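Side-chain contacts in ESSB (Geobacillus thermodenitrificans, PDB 2YNQ), which is an integral membrane component of the type VII secretion system, seen here as its extracellular fragment, and probably helps to build the secretion apparatus: residues D[57-60]-D[61-65]; D[77-80]-D[81-85]; D[105-108]-D[109-113]; D[139-142]-D[143-146]. All blocks are in the same frame, centred on the assembly; numbering follows the deposited sequence.

Contact 1: residues D[57-60]-D[61-65]. With NA (sodium ion), chain O.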
# COMPACT_ATOMS: atom_id res chain seq x y z
N LEU D 57 3.10 0.55 -1.23
CA LEU D 57 3.36 1.92 -0.86
C LEU D 57 3.35 2.77 -2.11
O LEU D 57 3.91 2.37 -3.13
CB LEU D 57 4.73 2.04 -0.18
CG LEU D 57 4.97 1.29 1.13
CD1 LEU D 57 6.45 1.08 1.34
CD2 LEU D 57 4.40 2.06 2.29
N THR D 58 2.73 3.94 -2.05
CA THR D 58 2.90 4.93 -3.11
C THR D 58 4.30 5.49 -2.96
O THR D 58 4.95 5.32 -1.91
CB THR D 58 1.94 6.11 -2.97
OG1 THR D 58 2.22 6.77 -1.74
CG2 THR D 58 0.48 5.64 -3.00
N GLU D 59 4.76 6.17 -4.00
CA GLU D 59 6.03 6.85 -3.97
C GLU D 59 6.15 7.81 -2.76
O GLU D 59 7.20 7.86 -2.12
CB GLU D 59 6.20 7.61 -5.29
CG GLU D 59 7.63 7.76 -5.75
CD GLU D 59 8.40 6.46 -5.65
OE1 GLU D 59 8.05 5.48 -6.36
OE2 GLU D 59 9.37 6.44 -4.85
N GLU D 60 5.08 8.54 -2.46
CA GLU D 60 5.05 9.43 -1.31
C GLU D 60 5.26 8.68 0.01
O GLU D 60 6.09 9.08 0.83
CB GLU D 60 3.75 10.24 -1.24
CG GLU D 60 3.49 11.16 -2.42
CD GLU D 60 2.92 10.45 -3.65
OE1 GLU D 60 2.30 9.36 -3.54
OE2 GLU D 60 3.09 11.01 -4.75
N GLN D 61 4.50 7.59 0.20
CA GLN D 61 4.61 6.76 1.40
C GLN D 61 6.05 6.28 1.54
O GLN D 61 6.67 6.40 2.60
CB GLN D 61 3.65 5.57 1.35
CG GLN D 61 2.20 5.94 1.60
CD GLN D 61 1.21 4.79 1.44
OE1 GLN D 61 1.11 4.16 0.39
NE2 GLN D 61 0.46 4.53 2.49
N ARG D 62 6.56 5.76 0.43
CA ARG D 62 7.91 5.27 0.31
C ARG D 62 8.96 6.27 0.76
O ARG D 62 9.87 5.91 1.49
CB ARG D 62 8.15 4.94 -1.15
CG ARG D 62 9.14 3.86 -1.42
CD ARG D 62 9.15 3.65 -2.92
NE ARG D 62 7.99 2.88 -3.35
CZ ARG D 62 7.97 1.55 -3.40
NH1 ARG D 62 9.05 0.87 -3.07
NH2 ARG D 62 6.88 0.92 -3.79
N GLN D 63 8.83 7.51 0.32
CA GLN D 63 9.73 8.59 0.75
C GLN D 63 9.61 8.86 2.24
O GLN D 63 10.56 9.27 2.89
CB GLN D 63 9.40 9.89 -0.01
CG GLN D 63 9.96 9.96 -1.43
CD GLN D 63 9.34 11.10 -2.30
OE1 GLN D 63 9.47 11.08 -3.52
NE2 GLN D 63 8.69 12.08 -1.66
N THR D 64 8.42 8.63 2.77
CA THR D 64 8.07 9.00 4.12
C THR D 64 8.57 7.99 5.15
O THR D 64 9.07 8.41 6.18
CB THR D 64 6.53 9.14 4.26
OG1 THR D 64 6.04 9.99 3.21
CG2 THR D 64 6.13 9.72 5.61
N VAL D 65 8.41 6.69 4.88
CA VAL D 65 8.66 5.66 5.90
C VAL D 65 10.06 5.07 5.86
O VAL D 65 10.73 5.11 4.83
CB VAL D 65 7.62 4.49 5.86
CG1 VAL D 65 6.23 5.00 6.15
CG2 VAL D 65 7.67 3.72 4.53
NA NA O . 11.75 5.41 2.63
O HOH W 1 12.96 7.07 4.00
O HOH W 2 14.06 4.48 4.22
O HOH W 3 13.45 5.58 0.84

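Contact 2: residues D[77-80]-D[81-85]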
# COMPACT_ATOMS: atom_id res chain seq x y z
N TYR D 77 13.14 -2.96 13.52
CA TYR D 77 12.67 -2.54 12.21
C TYR D 77 12.23 -3.71 11.35
O TYR D 77 11.22 -3.61 10.63
CB TYR D 77 13.71 -1.70 11.49
CG TYR D 77 13.78 -0.28 12.00
CD1 TYR D 77 12.90 0.69 11.50
CD2 TYR D 77 14.70 0.09 12.99
CE1 TYR D 77 12.95 2.01 11.98
CE2 TYR D 77 14.75 1.42 13.47
CZ TYR D 77 13.86 2.36 12.95
OH TYR D 77 13.88 3.67 13.38
N MET D 78 12.95 -4.82 11.45
CA MET D 78 12.57 -6.02 10.74
C MET D 78 11.26 -6.56 11.28
O MET D 78 10.36 -6.90 10.50
CB MET D 78 13.67 -7.07 10.85
CG MET D 78 14.94 -6.66 10.08
SD MET D 78 16.24 -7.90 10.18
CE MET D 78 17.61 -7.01 9.44
N LEU D 79 11.12 -6.59 12.60
CA LEU D 79 9.90 -7.07 13.23
C LEU D 79 8.72 -6.18 12.88
O LEU D 79 7.64 -6.68 12.57
CB LEU D 79 10.06 -7.18 14.75
CG LEU D 79 11.02 -8.30 15.19
CD1 LEU D 79 11.32 -8.26 16.73
CD2 LEU D 79 10.50 -9.67 14.74
N TYR D 80 8.94 -4.86 12.89
CA TYR D 80 7.91 -3.92 12.48
C TYR D 80 7.34 -4.30 11.11
O TYR D 80 6.13 -4.46 10.96
CB TYR D 80 8.46 -2.50 12.42
CG TYR D 80 7.46 -1.54 11.84
CD1 TYR D 80 6.56 -0.88 12.66
CD2 TYR D 80 7.41 -1.28 10.46
CE1 TYR D 80 5.62 0.01 12.13
CE2 TYR D 80 6.48 -0.38 9.93
CZ TYR D 80 5.58 0.26 10.77
OH TYR D 80 4.64 1.15 10.30
N TRP D 81 8.21 -4.45 10.11
CA TRP D 81 7.74 -4.71 8.76
C TRP D 81 7.12 -6.08 8.59
O TRP D 81 6.19 -6.26 7.80
CB TRP D 81 8.86 -4.45 7.73
CG TRP D 81 9.06 -2.96 7.57
CD1 TRP D 81 10.11 -2.22 8.02
CD2 TRP D 81 8.13 -2.03 6.98
NE1 TRP D 81 9.90 -0.88 7.73
CE2 TRP D 81 8.70 -0.75 7.07
CE3 TRP D 81 6.87 -2.17 6.36
CZ2 TRP D 81 8.06 0.40 6.58
CZ3 TRP D 81 6.23 -1.02 5.87
CH2 TRP D 81 6.83 0.24 5.99
N ILE D 82 7.62 -7.06 9.35
CA ILE D 82 7.05 -8.38 9.30
C ILE D 82 5.62 -8.34 9.86
O ILE D 82 4.70 -8.95 9.27
CB ILE D 82 7.93 -9.41 10.06
CG1 ILE D 82 9.26 -9.64 9.33
CG2 ILE D 82 7.15 -10.72 10.26
CD1 ILE D 82 10.36 -10.39 10.15
N TYR D 83 5.42 -7.63 10.96
CA TYR D 83 4.05 -7.52 11.50
C TYR D 83 3.13 -6.70 10.62
O TYR D 83 1.93 -7.02 10.51
CB TYR D 83 4.01 -6.91 12.89
CG TYR D 83 4.77 -7.66 13.94
CD1 TYR D 83 4.71 -9.05 14.05
CD2 TYR D 83 5.54 -6.96 14.87
CE1 TYR D 83 5.43 -9.73 15.05
CE2 TYR D 83 6.25 -7.60 15.86
CZ TYR D 83 6.19 -8.99 15.94
OH TYR D 83 6.90 -9.59 16.96
N ILE D 84 3.65 -5.63 10.05
CA ILE D 84 2.88 -4.90 9.06
C ILE D 84 2.49 -5.89 7.97
O ILE D 84 1.32 -5.98 7.61
CB ILE D 84 3.64 -3.73 8.41
CG1 ILE D 84 3.80 -2.56 9.39
CG2 ILE D 84 2.92 -3.30 7.14
CD1 ILE D 84 2.48 -1.77 9.75
N GLY D 85 3.45 -6.68 7.48
CA GLY D 85 3.17 -7.64 6.40
C GLY D 85 2.13 -8.69 6.78
O GLY D 85 1.36 -9.13 5.94

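Contact 3: residues D[105-108]-D[109-113]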
# COMPACT_ATOMS: atom_id res chain seq x y z
N ILE D 105 4.96 5.05 13.27
CA ILE D 105 3.77 5.08 14.11
C ILE D 105 2.59 5.50 13.26
O ILE D 105 1.54 4.85 13.27
CB ILE D 105 3.91 6.02 15.34
CG1 ILE D 105 5.07 5.56 16.23
CG2 ILE D 105 2.59 6.09 16.11
CD1 ILE D 105 5.50 6.56 17.34
N VAL D 106 2.77 6.56 12.48
CA VAL D 106 1.68 7.00 11.63
C VAL D 106 1.27 5.90 10.66
O VAL D 106 0.07 5.64 10.48
CB VAL D 106 2.03 8.28 10.85
CG1 VAL D 106 1.00 8.53 9.78
CG2 VAL D 106 2.14 9.47 11.79
N TYR D 107 2.24 5.25 10.04
CA TYR D 107 1.90 4.21 9.06
C TYR D 107 1.13 3.05 9.70
O TYR D 107 0.15 2.54 9.13
CB TYR D 107 3.14 3.71 8.35
CG TYR D 107 2.81 2.83 7.19
CD1 TYR D 107 2.36 3.39 5.99
CD2 TYR D 107 2.93 1.45 7.29
CE1 TYR D 107 2.04 2.59 4.91
CE2 TYR D 107 2.63 0.63 6.21
CZ TYR D 107 2.18 1.20 5.03
OH TYR D 107 1.84 0.40 3.98
N ALA D 108 1.55 2.66 10.90
CA ALA D 108 0.88 1.60 11.63
C ALA D 108 -0.53 2.03 12.07
O ALA D 108 -1.47 1.23 12.02
CB ALA D 108 1.72 1.20 12.82
N LEU D 109 -0.67 3.30 12.45
CA LEU D 109 -1.99 3.86 12.80
C LEU D 109 -2.94 3.77 11.60
O LEU D 109 -4.12 3.40 11.76
CB LEU D 109 -1.85 5.30 13.28
CG LEU D 109 -1.39 5.44 14.74
CD1 LEU D 109 -0.91 6.86 15.03
CD2 LEU D 109 -2.48 5.00 15.77
N LEU D 110 -2.42 4.08 10.41
CA LEU D 110 -3.20 3.92 9.18
C LEU D 110 -3.66 2.48 8.93
O LEU D 110 -4.81 2.26 8.62
CB LEU D 110 -2.46 4.47 7.97
CG LEU D 110 -2.42 6.01 7.93
CD1 LEU D 110 -1.40 6.46 6.88
CD2 LEU D 110 -3.81 6.67 7.70
N LYS D 111 -2.77 1.50 9.09
CA LYS D 111 -3.17 0.09 8.93
C LYS D 111 -4.17 -0.30 10.01
O LYS D 111 -5.12 -1.03 9.76
CB LYS D 111 -1.96 -0.84 8.95
CG LYS D 111 -1.06 -0.75 7.72
CD LYS D 111 -1.84 -0.91 6.39
CE LYS D 111 -0.95 -1.25 5.20
NZ LYS D 111 -0.55 -2.73 5.17
N TYR D 112 -3.99 0.22 11.22
CA TYR D 112 -4.90 -0.08 12.30
C TYR D 112 -6.28 0.53 12.03
O TYR D 112 -7.31 -0.08 12.35
CB TYR D 112 -4.31 0.42 13.63
CG TYR D 112 -5.15 0.14 14.85
CD1 TYR D 112 -5.71 -1.12 15.08
CD2 TYR D 112 -5.37 1.13 15.78
CE1 TYR D 112 -6.48 -1.37 16.24
CE2 TYR D 112 -6.13 0.91 16.93
CZ TYR D 112 -6.68 -0.34 17.15
OH TYR D 112 -7.46 -0.53 18.29
N ARG D 113 -6.30 1.70 11.41
CA ARG D 113 -7.55 2.33 11.03
C ARG D 113 -8.36 1.38 10.16
O ARG D 113 -9.54 1.16 10.42
CB ARG D 113 -7.33 3.69 10.35
CG ARG D 113 -8.56 4.59 10.46
CD ARG D 113 -8.30 6.05 10.04
NE ARG D 113 -8.77 6.33 8.69
CZ ARG D 113 -10.05 6.45 8.33
NH1 ARG D 113 -11.03 6.30 9.22
NH2 ARG D 113 -10.35 6.73 7.07

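Contact 4: residues D[139-142]-D[143-146]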
# COMPACT_ATOMS: atom_id res chain seq x y z
N LYS D 139 -3.15 13.13 13.00
CA LYS D 139 -3.03 14.56 12.74
C LYS D 139 -2.03 15.23 13.68
O LYS D 139 -1.24 16.08 13.25
CB LYS D 139 -4.38 15.26 12.76
CG LYS D 139 -4.36 16.53 11.93
CD LYS D 139 -5.73 17.19 11.78
CE LYS D 139 -5.59 18.36 10.82
NZ LYS D 139 -6.87 19.11 10.69
N GLU D 140 -2.03 14.81 14.94
CA GLU D 140 -1.04 15.29 15.89
C GLU D 140 0.40 15.05 15.42
O GLU D 140 1.22 15.98 15.42
CB GLU D 140 -1.31 14.71 17.29
CG GLU D 140 -0.75 15.56 18.44
CD GLU D 140 -1.00 17.06 18.22
OE1 GLU D 140 -2.18 17.46 18.15
OE2 GLU D 140 -0.01 17.84 18.10
N TYR D 141 0.70 13.81 14.99
CA TYR D 141 2.04 13.45 14.47
C TYR D 141 2.33 14.17 13.17
O TYR D 141 3.44 14.65 12.95
CB TYR D 141 2.18 11.95 14.25
CG TYR D 141 2.35 11.14 15.50
CD1 TYR D 141 3.44 11.34 16.34
CD2 TYR D 141 1.43 10.15 15.83
CE1 TYR D 141 3.59 10.59 17.51
CE2 TYR D 141 1.57 9.41 16.99
CZ TYR D 141 2.65 9.63 17.82
OH TYR D 141 2.78 8.88 18.95
N GLU D 142 1.32 14.25 12.32
CA GLU D 142 1.45 15.01 11.09
C GLU D 142 1.79 16.47 11.37
O GLU D 142 2.62 17.06 10.67
CB GLU D 142 0.19 14.88 10.25
CG GLU D 142 0.14 13.58 9.46
CD GLU D 142 1.21 13.54 8.40
OE1 GLU D 142 2.36 13.18 8.74
OE2 GLU D 142 0.93 13.90 7.23
N ARG D 143 1.17 17.04 12.40
CA ARG D 143 1.49 18.41 12.80
C ARG D 143 2.96 18.49 13.24
O ARG D 143 3.66 19.44 12.89
CB ARG D 143 0.55 18.90 13.91
CG ARG D 143 0.68 20.39 14.21
CD ARG D 143 -0.48 20.89 15.06
NE ARG D 143 -1.77 20.85 14.36
CZ ARG D 143 -2.73 19.96 14.59
NH1 ARG D 143 -2.56 19.02 15.51
NH2 ARG D 143 -3.85 20.01 13.89
N GLU D 144 3.41 17.47 13.98
CA GLU D 144 4.80 17.43 14.45
C GLU D 144 5.82 17.33 13.31
O GLU D 144 6.87 18.00 13.36
CB GLU D 144 5.01 16.32 15.48
CG GLU D 144 4.54 16.70 16.86
CD GLU D 144 4.60 15.56 17.85
OE1 GLU D 144 5.09 14.46 17.50
OE2 GLU D 144 4.16 15.77 19.00
N ARG D 145 5.51 16.51 12.31
CA ARG D 145 6.36 16.38 11.13
C ARG D 145 6.49 17.72 10.41
O ARG D 145 7.60 18.15 10.09
CB ARG D 145 5.82 15.32 10.17
CG ARG D 145 6.73 15.05 8.99
CD ARG D 145 6.13 14.04 8.00
NE ARG D 145 4.77 14.39 7.58
CZ ARG D 145 4.45 15.44 6.82
NH1 ARG D 145 5.38 16.28 6.39
NH2 ARG D 145 3.18 15.66 6.50
N LYS D 146 5.36 18.38 10.19
CA LYS D 146 5.33 19.67 9.50
C LYS D 146 6.19 20.73 10.20
O LYS D 146 6.92 21.47 9.55
CB LYS D 146 3.88 20.14 9.31
CG LYS D 146 3.31 19.85 7.92
CD LYS D 146 1.78 19.93 7.88
CE LYS D 146 1.15 18.60 8.31
NZ LYS D 146 -0.33 18.55 8.21

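Contact 1: residues D[57-60]-D[61-65]
Thr58 and Gln61 close a capping box at the start of helix 59-64. Gln61 N gives a nearly straight bond to Thr58 OG1 at 3.1 Å. In return Thr58 N meets Gln61 OE1 at 2.9 Å, in the plane of the amide carbonyl and on a lone pair. The hydroxyl can take its place because OG1 sits between the backbone N and the carbonyl carbon (chi1 62°). It also bonds Glu60 OE1. This end is the packed one: Leu57 CD2 lies 3.7 Å from Gln61 CB, and all three residues are buried. The other side is looser. Gln63 is the one solvent-exposed residue. At the subunit boundary, Glu59 OE1 lies 4.0 Å from Arg62 NE, well out of the guanidinium plane, so this long, loosely held pair has no N-H aimed at the oxygen. The stronger partner of Glu59 is Arg145 of the second subunit. At the helix end, Arg62 O and Val65 O bind a sodium ion at 2.2 and 2.4 Å, with Asn67 and waters completing the site. Leu57 and Gln61 rest on Tyr107 of helix 102-118, Val65 rests on Leu104, and Thr58 packs on Tyr107 of the second subunit.

Contact 2: residues D[77-80]-D[81-85]
Tyr80 turns the edge of its ring onto the face of Trp81 in a T-shaped stack. The Tyr80 ring and the five-membered ring of Trp81 have centroids 4.8 Å apart, and their planes stand at 84°. Tyr80 CE2 does much of the touching, 3.6 Å above the indole plane and over its centre. Ile84 then covers a face of the Tyr80 ring. Its CG1 makes a CH-pi contact 3.8 Å from the ring centroid, displaced toward the rim, and its CD1 reaches Tyr80 OH at 3.7 Å. Tyr80 CG is anti to the backbone N (chi1 173°), which leans the outward-pointing ring toward the next turn, where Ile84 CG1 meets its face. On another side, Leu79 CB meets Tyr83 CE2 at 4.0 Å, while Leu79 O lies over a face of the Tyr83 ring.

All this rides on helix 75-85 of the all-helical extracellular domain, whose side chains here are mostly buried. Its backbone bonds run from residue i+4 to i, among them Tyr83 N to Leu79 O at 2.9 Å.

Farther out, Tyr80 OH hydrogen-bonds Leu104 O, Trp81 NE1 bonds Ser66 O and Tyr77 OH bonds Asp101. Helix 41-53 packs on Met78, Trp81 and Ile82, and helix 89-99 receives Leu79 and Tyr83.

Contact 3: residues D[105-108]-D[109-113]
Helix 102-118 belongs to this all-helical domain, and residues 105-113 are regular alpha-helix in its middle. Most of the residues that touch here are buried. Ile105 and Leu109, one turn apart, lie side by side and point the same way. Ile105 CG2 meets Leu109 CD1 at 3.7 Å. A looser step of the same kind joins Val106 CG1 to Leu110 CD1 at 4.3 Å. The backbone beneath is held by i+4 to i bonds, such as Leu109 N to Ile105 O at 2.8 Å.

These side chains serve several neighbours. Ile105 and Val106 pack on Tyr141 of helix 124-152. Val106 also touches Thr58 of the second subunit, and Leu110 touches Leu57 of that subunit, so this surface takes part in the dimer contact.

A different side carries Tyr107 and Lys111. They too run alongside each other. With CG anti to the backbone N (chi1 -170°), the Tyr107 ring stands out from the helix with a slight lean toward its C-terminal end. The lysine chain bends at chi2 and again at chi4, so it folds in beside the tyrosine. Both polar ends converge on Glu55: Tyr107 OH hydrogen-bonds its carboxylate, and Lys111 NZ forms a salt bridge with the same oxygen, OE2. The shared acceptor probably keeps the two groups together. Between the two side chains the nearest approach is Lys111 CE to Tyr107 OH, 3.5 Å.

Contact 4: residues D[139-142]-D[143-146]
From Lys139 to Lys146 the backbone is regular alpha-helix, with Arg143 N bonded to Lys139 O at 2.7 Å and the three following N-H groups paired in the same i+4 to i pattern. The segments belong to the long C-terminal helix 124-152, and two i to i+3 salt bridges run along it, one buried and one exposed.

The bridge between Glu142 and Arg145 is the closer one. Arg145 grips the carboxylate side-on with two nitrogens, one to each oxygen. NE bonds Glu142 OE1 on its syn side at 2.9 Å. NH2 bonds OE2 at 2.9 Å, nearly straight (171°). Both oxygens lie close to the guanidinium plane, although OE2 is met from above the carboxylate plane, which is turned 47° from it. Arg145 NH1 also bridges Glu149 of its own helix, and NH2 bridges Glu60 of the second subunit. Glu142 packs on Thr58 of that subunit.

The second bridge is on the exposed side. The Glu140 chain bends at chi2 (42°), which brings OE1 to the edge of the Arg143 guanidinium, 3.1 Å from Arg143 NH1. Lys139 lies across the same arginine, its CE 3.9 Å from NH2. Its NZ is a like charge 4.5 Å from Arg143 NH2, and the Glu140 carboxylate probably eases that repulsion.

Tyr141 packs on Ile105 and Val106 of helix 102-118. Within its own helix its ring runs beside Glu144, with CD1 3.7 Å from Glu144 OE1.

In the fold
Along the chain the four contacts come in series. None nests in or crosses another, and each spans about a turn or two of one helix, so none closes a long loop. Contact 1 caps helix 59-64 and leads to the sodium site. Its Val65 CG2 meets Trp81 CH2 of contact 2 at 3.9 Å. Contact 2 then joins contact 3, where Tyr80 OH lies 3.5 Å from Tyr107 CD2. Tyr107 also packs on residues of contact 1, so the first three contacts meet around it. Contact 3 passes outward to contact 4 through Tyr141. Contacts 2 and 4 do not touch, with centres about 23 Å apart. Contacts 1, 3 and 4 all touch the second subunit.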